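PDB 6F4V: kallistatin from Homo sapiens, which inhibits the serine protease tissue kallikrein by forming a stable equimolar complex with it, and releases a small C-terminal fragment on cleavage at its reactive site. Local coordinates for residues 272-277 / 324-329; 145-150 / 328-333; 46-51 / 301-306; 33-38 / 163-168. All coordinates share one frame; numbering follows the deposited sequence.

Contacts 1, 2 and 4 all reach the large mixed sheet, in which strand 328-340 lies between strands 159-172 and 312-324, as the inserted reactive-centre loop does in cleaved serpins. Contact 1 enters this strand and contact 2 runs on along it, sharing G328 and T329; their centres are about 13 Å apart. The hydroxyl of T329 bonds to that of Y224, a residue of the sodium site. Contact 4 has its centre about 13 Å from that of contact 2 and touches it directly: Y168 OH lies 2.5 Å from E330 OE2. Contact 3 lies far from contact 1, about 43 Å between centres, but closer to contact 4, about 20 Å between centres without touching.

Contact 1: 272-277 / 324-329; sequences LPKFSI and VDEAGT
The ring of F275 meets V324 at a slant, CE1 coming to 3.6 Å from V324 CB, while valine CG2 packs against CZ and CE1, and CG1 against CE1 and P273 O. Both side chains leave the same face of the sheet, and a chi1 of 72°, with CG between the backbone N and the carbonyl carbon, turns the F275 ring onto V324. The backbones join as an antiparallel hydrogen-bonded pair: V324 N gives a nearly straight bond to F275 O (2.9 Å, 178°), and F275 N returns one to V324 O. This is the breach of the serpin fold, at the end of the large sheet where strand 328-340 enters between its neighbours. K274 leaves the pair fully extended, its CG 3.4 Å from V324 O, and passes over D325 toward the bent side chain of E326. Its NZ stops 4.1 Å from E326 OE1, and a water links it to E326 OE2, which also bonds to T182. D325 OD1 closes an Asx turn by accepting from A327 N, and G328 N meets the same oxygen nearly along its C-O axis. With an alanine at D325, both amides would probably lose their shared acceptor, leaving the turn freer to shift.

Contact 2: 145-150 / 328-333; sequences RGKIVD and GTEAAA
K147 and I148 lie against the strand face that bears E330 and A332, with no direct hydrogen bond between the two segments. R145, at the start of the loop, takes part through its backbone: a water donates both to R145 O and to E330 OE2. With its positive phi, R145 is the C-prime residue of a Schellman motif ending helix 129-143, and its guanidinium group turns off to form a salt bridge with E90. After G146, K147 sets its CB 3.7 Å from A332 CB and then curls. Bends at chi2 (-48°) and chi3 (-60°) fold the aliphatic chain across the carboxylate of E330, so that CD comes to 3.5 Å from OE1. E330 reaches out extended to meet it, with CG anti to the backbone N. In the serpin fold this loop follows the helix that overlies the large sheet, and strand 328-340 below it has the position of the inserted reactive-centre loop. The ammonium group of K147 remains 4.0 Å from E330 OE1, beyond a salt bridge; a water bonded to both bridges the gap, accepting from NZ at 2.8 Å. E330 OE2 has a further partner in the hydroxyl of Y168 on the adjacent strand, which would fix the carboxylate from its other oxygen. I148 follows and dips toward the sheet. Its CG1 packs 4.1 Å from A332 CB and close to A333 N, while CD1 runs on to 3.7 Å from A332 O; V140 of helix 129-143 packs against the same isoleucine.

Contact 3: 46-51 / 301-306; sequences GACSHS and DLSGIT
S51 OG has two partners: D301 N donates to it at 2.8 Å in a nearly straight bond (169°), and D294 OD2 bonds to it as well. The same oxygen sits above one face of the H50 ring, toward its rim. D301 is also tied through its carbonyl, since C48 N bonds to D301 O at 3.0 Å. With CG anti to the backbone N (chi1 -176°), the D301 carboxylate lies alongside C48, with OD2 3.6 Å from C48 CB. Its other oxygen turns back on its own segment: OD1 takes the S303 hydroxyl on its syn lone pair at 2.7 Å and S303 N nearly along the C-O axis. Two bonds on OD1 thus hold the group against rotation. Farther along, the chains press together at two glycines. G304 N makes a weak bond to G46 O, and I305 CG1 comes to 3.6 Å from G46 CA, where a side chain on G46 would clash. On the apolar side A47 CB touches L302 CD2. The bonds of D301 to S51 and C48 tie the loop before strand 312-324 to the N-terminal part of helix 49-58, and the loop itself is shaped by an Asx turn at D301 overlapping a type I beta turn from L302 to I305.

Contact 4: 33-38 / 163-168; sequences PLSISA and LVNYIY
N165 and S35 join strand 159-172 to helix 33-44 through a pair of hydrogen bonds in what serpin nomenclature calls the shutter, where this buried helix lies behind the middle of the large sheet. The local axes come within 8.1 Å and run at 155°, close to antiparallel. N165 has the most surface buried here, followed by S35. Its chi1 of 77° places the asparagine CG between the backbone N and the carbonyl carbon, and the amide stands up from the strand to present both of its ends to one serine. ND2 donates to S35 O at 2.8 Å (163°), in the plane of that carbonyl and on a lone pair, with the acceptor almost in the amide plane. OD1 accepts from S35 OG at 2.6 Å, the hydroxyl slightly tilted from the amide carbonyl plane. The two bonds fix the flip of the amide. S35 OG also bonds to T335 OG1 on strand 328-340, so the serine connects the helix with two adjacent strands. A leucine in place of N165 would probably leave S35 O without this donor and S35 OG without the acceptor OD1, burying polar atoms against an apolar branch. A38 packs its CB 3.7 Å from ND2, on the next helical turn. I167, two residues along the strand, supplies the apolar part: its CG2 approaches S35 CB at 4.1 Å, while its CG1 branch extends toward the helix start, ending with CD1 4.3 Å from L34 CD2.

Contact 1: 272-277 / 324-329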
loop_
_atom_site.group_PDB
_atom_site.type_symbol
_atom_site.label_atom_id
_atom_site.label_comp_id
_atom_site.label_asym_id
_atom_site.label_seq_id
_atom_site.Cartn_x
_atom_site.Cartn_y
_atom_site.Cartn_z
ATOM N N LEU A 272 -7.539 -15.240 -15.564
ATOM C CA LEU A 272 -6.792 -14.358 -14.679
ATOM C C LEU A 272 -5.531 -15.077 -14.285
ATOM O O LEU A 272 -5.610 -16.237 -13.884
ATOM C CB LEU A 272 -7.621 -13.999 -13.461
ATOM C CG LEU A 272 -7.017 -13.021 -12.425
ATOM C CD1 LEU A 272 -6.895 -11.614 -13.000
ATOM C CD2 LEU A 272 -7.870 -13.011 -11.156
ATOM N N PRO A 273 -4.362 -14.430 -14.416
ATOM C CA PRO A 273 -3.180 -15.199 -14.085
ATOM C C PRO A 273 -3.039 -15.469 -12.609
ATOM O O PRO A 273 -3.493 -14.673 -11.768
ATOM C CB PRO A 273 -2.007 -14.342 -14.587
ATOM C CG PRO A 273 -2.610 -13.200 -15.330
ATOM C CD PRO A 273 -4.031 -13.090 -14.929
ATOM N N LYS A 274 -2.414 -16.599 -12.328
ATOM C CA LYS A 274 -1.855 -16.899 -11.026
ATOM C C LYS A 274 -0.455 -16.310 -11.072
ATOM O O LYS A 274 0.312 -16.621 -11.987
ATOM C CB LYS A 274 -1.780 -18.412 -10.817
ATOM C CG LYS A 274 -1.111 -18.833 -9.519
ATOM C CD LYS A 274 -1.099 -20.350 -9.392
ATOM C CE LYS A 274 -0.331 -20.786 -8.153
ATOM N NZ LYS A 274 -0.330 -22.269 -8.040
ATOM N N PHE A 275 -0.108 -15.474 -10.103
ATOM C CA PHE A 275 1.139 -14.708 -10.195
ATOM C C PHE A 275 1.520 -14.048 -8.896
ATOM O O PHE A 275 0.701 -13.889 -7.969
ATOM C CB PHE A 275 1.020 -13.587 -11.273
ATOM C CG PHE A 275 0.146 -12.445 -10.862
ATOM C CD1 PHE A 275 -1.220 -12.532 -10.988
ATOM C CD2 PHE A 275 0.683 -11.290 -10.289
ATOM C CE1 PHE A 275 -2.060 -11.504 -10.584
ATOM C CE2 PHE A 275 -0.152 -10.256 -9.882
ATOM C CZ PHE A 275 -1.533 -10.370 -10.000
ATOM N N SER A 276 2.772 -13.614 -8.905
ATOM C CA SER A 276 3.335 -12.820 -7.837
ATOM C C SER A 276 4.115 -11.669 -8.415
ATOM O O SER A 276 4.833 -11.849 -9.403
ATOM C CB SER A 276 4.265 -13.636 -6.933
ATOM O OG SER A 276 4.460 -12.912 -5.729
ATOM N N ILE A 277 3.935 -10.481 -7.810
ATOM C CA ILE A 277 4.779 -9.312 -8.085
ATOM C C ILE A 277 5.157 -8.638 -6.771
ATOM O O ILE A 277 4.550 -8.883 -5.692
ATOM C CB ILE A 277 4.128 -8.251 -9.020
ATOM C CG1 ILE A 277 2.829 -7.669 -8.443
ATOM C CG2 ILE A 277 3.895 -8.813 -10.412
ATOM C CD1 ILE A 277 2.372 -6.391 -9.138
ATOM N N VAL A 324 -1.458 -13.805 -6.036
ATOM C CA VAL A 324 -2.797 -14.116 -6.477
ATOM C C VAL A 324 -2.823 -15.568 -6.937
ATOM O O VAL A 324 -2.014 -15.993 -7.781
ATOM C CB VAL A 324 -3.224 -13.155 -7.620
ATOM C CG1 VAL A 324 -4.471 -13.645 -8.341
ATOM C CG2 VAL A 324 -3.419 -11.729 -7.045
ATOM N N ASP A 325 -3.755 -16.331 -6.385
ATOM C CA ASP A 325 -3.956 -17.709 -6.837
ATOM C C ASP A 325 -5.449 -18.065 -6.837
ATOM O O ASP A 325 -6.317 -17.196 -6.751
ATOM C CB ASP A 325 -3.125 -18.670 -5.983
ATOM C CG ASP A 325 -3.619 -18.763 -4.551
ATOM O OD1 ASP A 325 -4.755 -18.335 -4.202
ATOM O OD2 ASP A 325 -2.843 -19.264 -3.726
ATOM N N GLU A 326 -5.742 -19.363 -6.961
ATOM C CA GLU A 326 -7.089 -19.811 -7.193
ATOM C C GLU A 326 -7.985 -19.625 -5.992
ATOM O O GLU A 326 -9.176 -19.511 -6.161
ATOM C CB GLU A 326 -7.104 -21.310 -7.595
ATOM C CG GLU A 326 -6.449 -21.580 -8.933
ATOM C CD GLU A 326 -4.979 -21.897 -8.854
ATOM O OE1 GLU A 326 -4.344 -21.614 -7.829
ATOM O OE2 GLU A 326 -4.455 -22.455 -9.836
ATOM N N ALA A 327 -7.423 -19.606 -4.797
ATOM C CA ALA A 327 -8.189 -19.522 -3.568
ATOM C C ALA A 327 -8.392 -18.067 -3.066
ATOM O O ALA A 327 -9.385 -17.764 -2.396
ATOM C CB ALA A 327 -7.486 -20.317 -2.471
ATOM N N GLY A 328 -7.446 -17.197 -3.377
ATOM C CA GLY A 328 -7.545 -15.803 -2.975
ATOM C C GLY A 328 -6.309 -14.990 -3.260
ATOM O O GLY A 328 -5.515 -15.282 -4.163
ATOM N N THR A 329 -6.131 -13.955 -2.454
ATOM C CA THR A 329 -4.999 -13.033 -2.561
ATOM C C THR A 329 -4.284 -12.920 -1.238
ATOM O O THR A 329 -4.927 -12.838 -0.202
ATOM C CB THR A 329 -5.530 -11.612 -2.948
ATOM O OG1 THR A 329 -6.151 -11.682 -4.229
ATOM C CG2 THR A 329 -4.434 -10.563 -2.981
HETATM O O HOH W 1 -2.256 -23.896 -10.017
#

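Contact 2: 145-150 / 328-333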
loop_
_atom_site.group_PDB
_atom_site.type_symbol
_atom_site.label_atom_id
_atom_site.label_comp_id
_atom_site.label_asym_id
_atom_site.label_seq_id
_atom_site.Cartn_x
_atom_site.Cartn_y
_atom_site.Cartn_z
ATOM N N ARG A 145 4.327 -12.681 7.789
ATOM C CA ARG A 145 4.335 -14.130 7.469
ATOM C C ARG A 145 5.351 -14.493 6.407
ATOM O O ARG A 145 5.050 -15.224 5.454
ATOM C CB ARG A 145 2.947 -14.604 7.077
ATOM C CG ARG A 145 1.906 -14.299 8.136
ATOM C CD ARG A 145 0.729 -15.272 8.074
ATOM N NE ARG A 145 -0.303 -14.879 9.046
ATOM C CZ ARG A 145 -0.337 -15.241 10.332
ATOM N NH1 ARG A 145 0.603 -16.035 10.869
ATOM N NH2 ARG A 145 -1.331 -14.803 11.101
ATOM N N GLY A 146 6.540 -13.908 6.548
ATOM C CA GLY A 146 7.653 -14.189 5.676
ATOM C C GLY A 146 7.749 -13.422 4.380
ATOM O O GLY A 146 8.728 -13.578 3.654
ATOM N N LYS A 147 6.747 -12.589 4.073
ATOM C CA LYS A 147 6.675 -11.930 2.781
ATOM C C LYS A 147 7.594 -10.727 2.601
ATOM O O LYS A 147 8.127 -10.521 1.520
ATOM C CB LYS A 147 5.232 -11.500 2.490
ATOM C CG LYS A 147 4.231 -12.652 2.435
ATOM C CD LYS A 147 4.674 -13.830 1.575
ATOM C CE LYS A 147 4.903 -13.410 0.150
ATOM N NZ LYS A 147 5.219 -14.555 -0.736
ATOM N N ILE A 148 7.738 -9.904 3.627
ATOM C CA ILE A 148 8.618 -8.729 3.540
ATOM C C ILE A 148 9.938 -8.998 4.254
ATOM O O ILE A 148 10.017 -8.955 5.479
ATOM C CB ILE A 148 7.965 -7.444 4.080
ATOM C CG1 ILE A 148 6.594 -7.222 3.438
ATOM C CG2 ILE A 148 8.923 -6.280 3.847
ATOM C CD1 ILE A 148 6.571 -7.154 1.923
ATOM N N VAL A 149 10.954 -9.242 3.439
ATOM C CA VAL A 149 12.315 -9.600 3.847
ATOM C C VAL A 149 13.239 -8.401 3.532
ATOM O O VAL A 149 13.109 -7.747 2.485
ATOM C CB VAL A 149 12.785 -10.858 3.043
ATOM C CG1 VAL A 149 14.093 -11.435 3.592
ATOM C CG2 VAL A 149 11.723 -11.964 3.106
ATOM N N ASP A 150 14.159 -8.127 4.439
ATOM C CA ASP A 150 15.175 -7.098 4.280
ATOM C C ASP A 150 14.575 -5.705 4.011
ATOM O O ASP A 150 15.004 -4.979 3.111
ATOM C CB ASP A 150 16.225 -7.521 3.225
ATOM C CG ASP A 150 16.917 -8.875 3.571
ATOM O OD1 ASP A 150 17.083 -9.221 4.779
ATOM O OD2 ASP A 150 17.292 -9.600 2.614
ATOM N N GLY A 328 -7.446 -17.197 -3.377
ATOM C CA GLY A 328 -7.545 -15.803 -2.975
ATOM C C GLY A 328 -6.309 -14.990 -3.260
ATOM O O GLY A 328 -5.515 -15.282 -4.163
ATOM N N THR A 329 -6.131 -13.955 -2.454
ATOM C CA THR A 329 -4.999 -13.033 -2.561
ATOM C C THR A 329 -4.284 -12.920 -1.238
ATOM O O THR A 329 -4.927 -12.838 -0.202
ATOM C CB THR A 329 -5.530 -11.612 -2.948
ATOM O OG1 THR A 329 -6.151 -11.682 -4.229
ATOM C CG2 THR A 329 -4.434 -10.563 -2.981
ATOM N N GLU A 330 -2.951 -12.878 -1.294
ATOM C CA GLU A 330 -2.120 -12.513 -0.180
ATOM C C GLU A 330 -1.319 -11.274 -0.580
ATOM O O GLU A 330 -0.715 -11.232 -1.653
ATOM C CB GLU A 330 -1.160 -13.630 0.203
ATOM C CG GLU A 330 -0.316 -13.333 1.438
ATOM C CD GLU A 330 0.787 -14.370 1.630
ATOM O OE1 GLU A 330 1.423 -14.726 0.628
ATOM O OE2 GLU A 330 1.016 -14.797 2.761
ATOM N N ALA A 331 -1.365 -10.273 0.273
ATOM C CA ALA A 331 -0.605 -9.022 0.039
ATOM C C ALA A 331 0.016 -8.549 1.340
ATOM O O ALA A 331 -0.593 -8.636 2.402
ATOM C CB ALA A 331 -1.502 -7.963 -0.603
ATOM N N ALA A 332 1.269 -8.094 1.271
ATOM C CA ALA A 332 1.954 -7.611 2.409
ATOM C C ALA A 332 2.783 -6.391 2.047
ATOM O O ALA A 332 3.154 -6.191 0.894
ATOM C CB ALA A 332 2.831 -8.700 3.020
ATOM N N ALA A 333 3.047 -5.572 3.054
ATOM C CA ALA A 333 3.899 -4.406 2.872
ATOM C C ALA A 333 4.418 -3.910 4.190
ATOM O O ALA A 333 3.873 -4.201 5.259
ATOM C CB ALA A 333 3.163 -3.293 2.137
HETATM O O HOH W 2 2.954 -16.312 3.774
HETATM O O HOH W 3 3.002 -16.248 -0.643
#

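Contact 3: 46-51 / 301-306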
loop_
_atom_site.group_PDB
_atom_site.type_symbol
_atom_site.label_atom_id
_atom_site.label_comp_id
_atom_site.label_asym_id
_atom_site.label_seq_id
_atom_site.Cartn_x
_atom_site.Cartn_y
_atom_site.Cartn_z
ATOM N N GLY A 46 5.939 13.291 16.197
ATOM C CA GLY A 46 7.246 13.776 16.617
ATOM C C GLY A 46 7.782 15.042 15.947
ATOM O O GLY A 46 8.860 15.520 16.315
ATOM N N ALA A 47 7.064 15.558 14.956
ATOM C CA ALA A 47 7.438 16.766 14.257
ATOM C C ALA A 47 6.727 17.930 14.920
ATOM O O ALA A 47 5.676 17.759 15.550
ATOM C CB ALA A 47 7.047 16.678 12.785
ATOM N N CYS A 48 7.310 19.111 14.778
ATOM C CA CYS A 48 6.748 20.327 15.350
ATOM C C CYS A 48 6.555 21.379 14.273
ATOM O O CYS A 48 7.197 21.356 13.204
ATOM C CB CYS A 48 7.650 20.870 16.453
ATOM S SG CYS A 48 7.883 19.723 17.827
ATOM N N SER A 49 5.626 22.288 14.557
ATOM C CA SER A 49 5.520 23.544 13.846
ATOM C C SER A 49 5.217 23.281 12.365
ATOM O O SER A 49 4.375 22.418 12.047
ATOM C CB SER A 49 6.832 24.345 14.103
ATOM O OG SER A 49 6.882 25.575 13.411
ATOM N N HIS A 50 5.909 23.991 11.467
ATOM C CA HIS A 50 5.737 23.829 10.028
ATOM C C HIS A 50 5.968 22.389 9.559
ATOM O O HIS A 50 5.301 21.934 8.633
ATOM C CB HIS A 50 6.700 24.754 9.243
ATOM C CG HIS A 50 8.153 24.336 9.305
ATOM N ND1 HIS A 50 8.969 24.586 10.396
ATOM C CD2 HIS A 50 8.937 23.695 8.395
ATOM C CE1 HIS A 50 10.189 24.129 10.150
ATOM N NE2 HIS A 50 10.198 23.571 8.948
ATOM N N SER A 51 6.931 21.697 10.147
ATOM C CA SER A 51 7.256 20.345 9.672
ATOM C C SER A 51 6.093 19.363 9.853
ATOM O O SER A 51 5.896 18.469 9.040
ATOM C CB SER A 51 8.512 19.804 10.355
ATOM O OG SER A 51 9.662 20.574 9.979
ATOM N N ASP A 301 11.932 20.008 11.522
ATOM C CA ASP A 301 11.850 20.142 12.963
ATOM C C ASP A 301 11.196 18.886 13.522
ATOM O O ASP A 301 9.987 18.764 13.531
ATOM C CB ASP A 301 11.033 21.387 13.317
ATOM C CG ASP A 301 10.983 21.653 14.819
ATOM O OD1 ASP A 301 11.422 20.791 15.636
ATOM O OD2 ASP A 301 10.474 22.739 15.172
ATOM N N LEU A 302 12.031 17.980 14.000
ATOM C CA LEU A 302 11.623 16.758 14.620
ATOM C C LEU A 302 11.921 16.817 16.115
ATOM O O LEU A 302 12.223 15.808 16.717
ATOM C CB LEU A 302 12.387 15.599 13.975
ATOM C CG LEU A 302 12.190 15.471 12.455
ATOM C CD1 LEU A 302 13.127 14.441 11.859
ATOM C CD2 LEU A 302 10.754 15.113 12.138
ATOM N N SER A 303 11.759 17.978 16.726
ATOM C CA SER A 303 12.156 18.166 18.122
ATOM C C SER A 303 11.064 17.678 19.103
ATOM O O SER A 303 11.179 17.881 20.308
ATOM C CB SER A 303 12.521 19.635 18.371
ATOM O OG SER A 303 11.363 20.428 18.267
ATOM N N GLY A 304 10.000 17.054 18.581
ATOM C CA GLY A 304 9.021 16.351 19.405
ATOM C C GLY A 304 9.430 14.949 19.775
ATOM O O GLY A 304 8.699 14.276 20.512
ATOM N N ILE A 305 10.558 14.463 19.255
ATOM C CA ILE A 305 11.002 13.106 19.538
ATOM C C ILE A 305 11.944 13.083 20.738
ATOM O O ILE A 305 11.836 12.202 21.598
ATOM C CB ILE A 305 11.624 12.466 18.275
ATOM C CG1 ILE A 305 10.545 12.327 17.191
ATOM C CG2 ILE A 305 12.206 11.096 18.550
ATOM C CD1 ILE A 305 11.090 12.170 15.790
ATOM N N THR A 306 12.843 14.059 20.778
ATOM C CA THR A 306 13.790 14.256 21.875
ATOM C C THR A 306 14.239 15.729 21.904
ATOM O O THR A 306 14.215 16.427 20.872
ATOM C CB THR A 306 15.028 13.347 21.711
ATOM O OG1 THR A 306 15.927 13.512 22.826
ATOM C CG2 THR A 306 15.757 13.678 20.437
#

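Contact 4: 33-38 / 163-168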
loop_
_atom_site.group_PDB
_atom_site.type_symbol
_atom_site.label_atom_id
_atom_site.label_comp_id
_atom_site.label_asym_id
_atom_site.label_seq_id
_atom_site.Cartn_x
_atom_site.Cartn_y
_atom_site.Cartn_z
ATOM N N PRO A 33 -0.410 2.038 -0.041
ATOM C CA PRO A 33 -0.524 3.464 0.315
ATOM C C PRO A 33 -0.879 3.645 1.781
ATOM O O PRO A 33 -0.338 4.543 2.429
ATOM C CB PRO A 33 -1.654 3.985 -0.570
ATOM C CG PRO A 33 -2.161 2.857 -1.382
ATOM C CD PRO A 33 -1.352 1.639 -1.103
ATOM N N LEU A 34 -1.731 2.769 2.313
ATOM C CA LEU A 34 -2.113 2.841 3.708
ATOM C C LEU A 34 -0.906 2.721 4.634
ATOM O O LEU A 34 -0.762 3.480 5.588
ATOM C CB LEU A 34 -3.191 1.778 4.021
ATOM C CG LEU A 34 -3.583 1.800 5.501
ATOM C CD1 LEU A 34 -4.165 3.151 5.868
ATOM C CD2 LEU A 34 -4.530 0.716 5.831
ATOM N N SER A 35 -0.010 1.794 4.339
ATOM C CA SER A 35 1.186 1.637 5.154
ATOM C C SER A 35 2.038 2.904 5.142
ATOM O O SER A 35 2.480 3.380 6.208
ATOM C CB SER A 35 2.025 0.473 4.659
ATOM O OG SER A 35 3.287 0.451 5.296
ATOM N N ILE A 36 2.235 3.463 3.960
ATOM C CA ILE A 36 3.012 4.696 3.883
ATOM C C ILE A 36 2.338 5.832 4.652
ATOM O O ILE A 36 3.013 6.516 5.451
ATOM C CB ILE A 36 3.337 5.115 2.425
ATOM C CG1 ILE A 36 4.133 4.007 1.697
ATOM C CG2 ILE A 36 4.079 6.433 2.429
ATOM C CD1 ILE A 36 4.279 4.252 0.198
ATOM N N SER A 37 1.047 6.049 4.398
ATOM C CA SER A 37 0.272 7.115 5.073
ATOM C C SER A 37 0.328 6.989 6.600
ATOM O O SER A 37 0.608 7.970 7.323
ATOM C CB SER A 37 -1.177 7.111 4.582
ATOM O OG SER A 37 -1.226 7.495 3.231
ATOM N N ALA A 38 0.042 5.794 7.112
ATOM C CA ALA A 38 0.073 5.559 8.549
ATOM C C ALA A 38 1.458 5.722 9.176
ATOM O O ALA A 38 1.559 6.239 10.290
ATOM C CB ALA A 38 -0.489 4.181 8.897
ATOM N N LEU A 163 11.353 3.999 12.824
ATOM C CA LEU A 163 9.927 3.760 12.851
ATOM C C LEU A 163 9.615 2.741 11.777
ATOM O O LEU A 163 10.154 2.811 10.675
ATOM C CB LEU A 163 9.225 5.068 12.551
ATOM C CG LEU A 163 7.730 5.123 12.417
ATOM C CD1 LEU A 163 7.259 6.512 12.885
ATOM C CD2 LEU A 163 7.232 4.811 11.008
ATOM N N VAL A 164 8.745 1.789 12.094
ATOM C CA VAL A 164 8.240 0.878 11.093
ATOM C C VAL A 164 6.758 0.636 11.244
ATOM O O VAL A 164 6.185 0.703 12.348
ATOM C CB VAL A 164 8.971 -0.484 11.042
ATOM C CG1 VAL A 164 10.465 -0.297 10.997
ATOM C CG2 VAL A 164 8.595 -1.370 12.209
ATOM N N ASN A 165 6.120 0.346 10.121
ATOM C CA ASN A 165 4.842 -0.320 10.208
ATOM C C ASN A 165 4.719 -1.375 9.159
ATOM O O ASN A 165 5.559 -1.477 8.266
ATOM C CB ASN A 165 3.707 0.670 10.169
ATOM C CG ASN A 165 3.416 1.201 8.806
ATOM O OD1 ASN A 165 3.847 0.660 7.811
ATOM N ND2 ASN A 165 2.644 2.274 8.758
ATOM N N TYR A 166 3.687 -2.180 9.288
ATOM C CA TYR A 166 3.477 -3.279 8.339
ATOM C C TYR A 166 1.979 -3.503 8.185
ATOM O O TYR A 166 1.172 -3.124 9.068
ATOM C CB TYR A 166 4.187 -4.564 8.820
ATOM C CG TYR A 166 3.552 -5.064 10.085
ATOM C CD1 TYR A 166 2.422 -5.905 10.041
ATOM C CD2 TYR A 166 4.027 -4.650 11.331
ATOM C CE1 TYR A 166 1.798 -6.326 11.212
ATOM C CE2 TYR A 166 3.422 -5.074 12.491
ATOM C CZ TYR A 166 2.323 -5.917 12.434
ATOM O OH TYR A 166 1.711 -6.310 13.608
ATOM N N ILE A 167 1.632 -4.132 7.073
ATOM C CA ILE A 167 0.300 -4.583 6.792
ATOM C C ILE A 167 0.441 -5.968 6.189
ATOM O O ILE A 167 1.315 -6.221 5.371
ATOM C CB ILE A 167 -0.474 -3.605 5.865
ATOM C CG1 ILE A 167 -1.869 -4.149 5.521
ATOM C CG2 ILE A 167 0.309 -3.286 4.590
ATOM C CD1 ILE A 167 -2.808 -3.136 4.883
ATOM N N TYR A 168 -0.429 -6.856 6.649
ATOM C CA TYR A 168 -0.539 -8.203 6.150
ATOM C C TYR A 168 -2.009 -8.456 5.835
ATOM O O TYR A 168 -2.875 -8.184 6.675
ATOM C CB TYR A 168 -0.026 -9.221 7.153
ATOM C CG TYR A 168 -0.106 -10.611 6.556
ATOM C CD1 TYR A 168 0.830 -11.042 5.629
ATOM C CD2 TYR A 168 -1.168 -11.462 6.853
ATOM C CE1 TYR A 168 0.736 -12.299 5.036
ATOM C CE2 TYR A 168 -1.275 -12.730 6.261
ATOM C CZ TYR A 168 -0.317 -13.145 5.366
ATOM O OH TYR A 168 -0.386 -14.390 4.753
#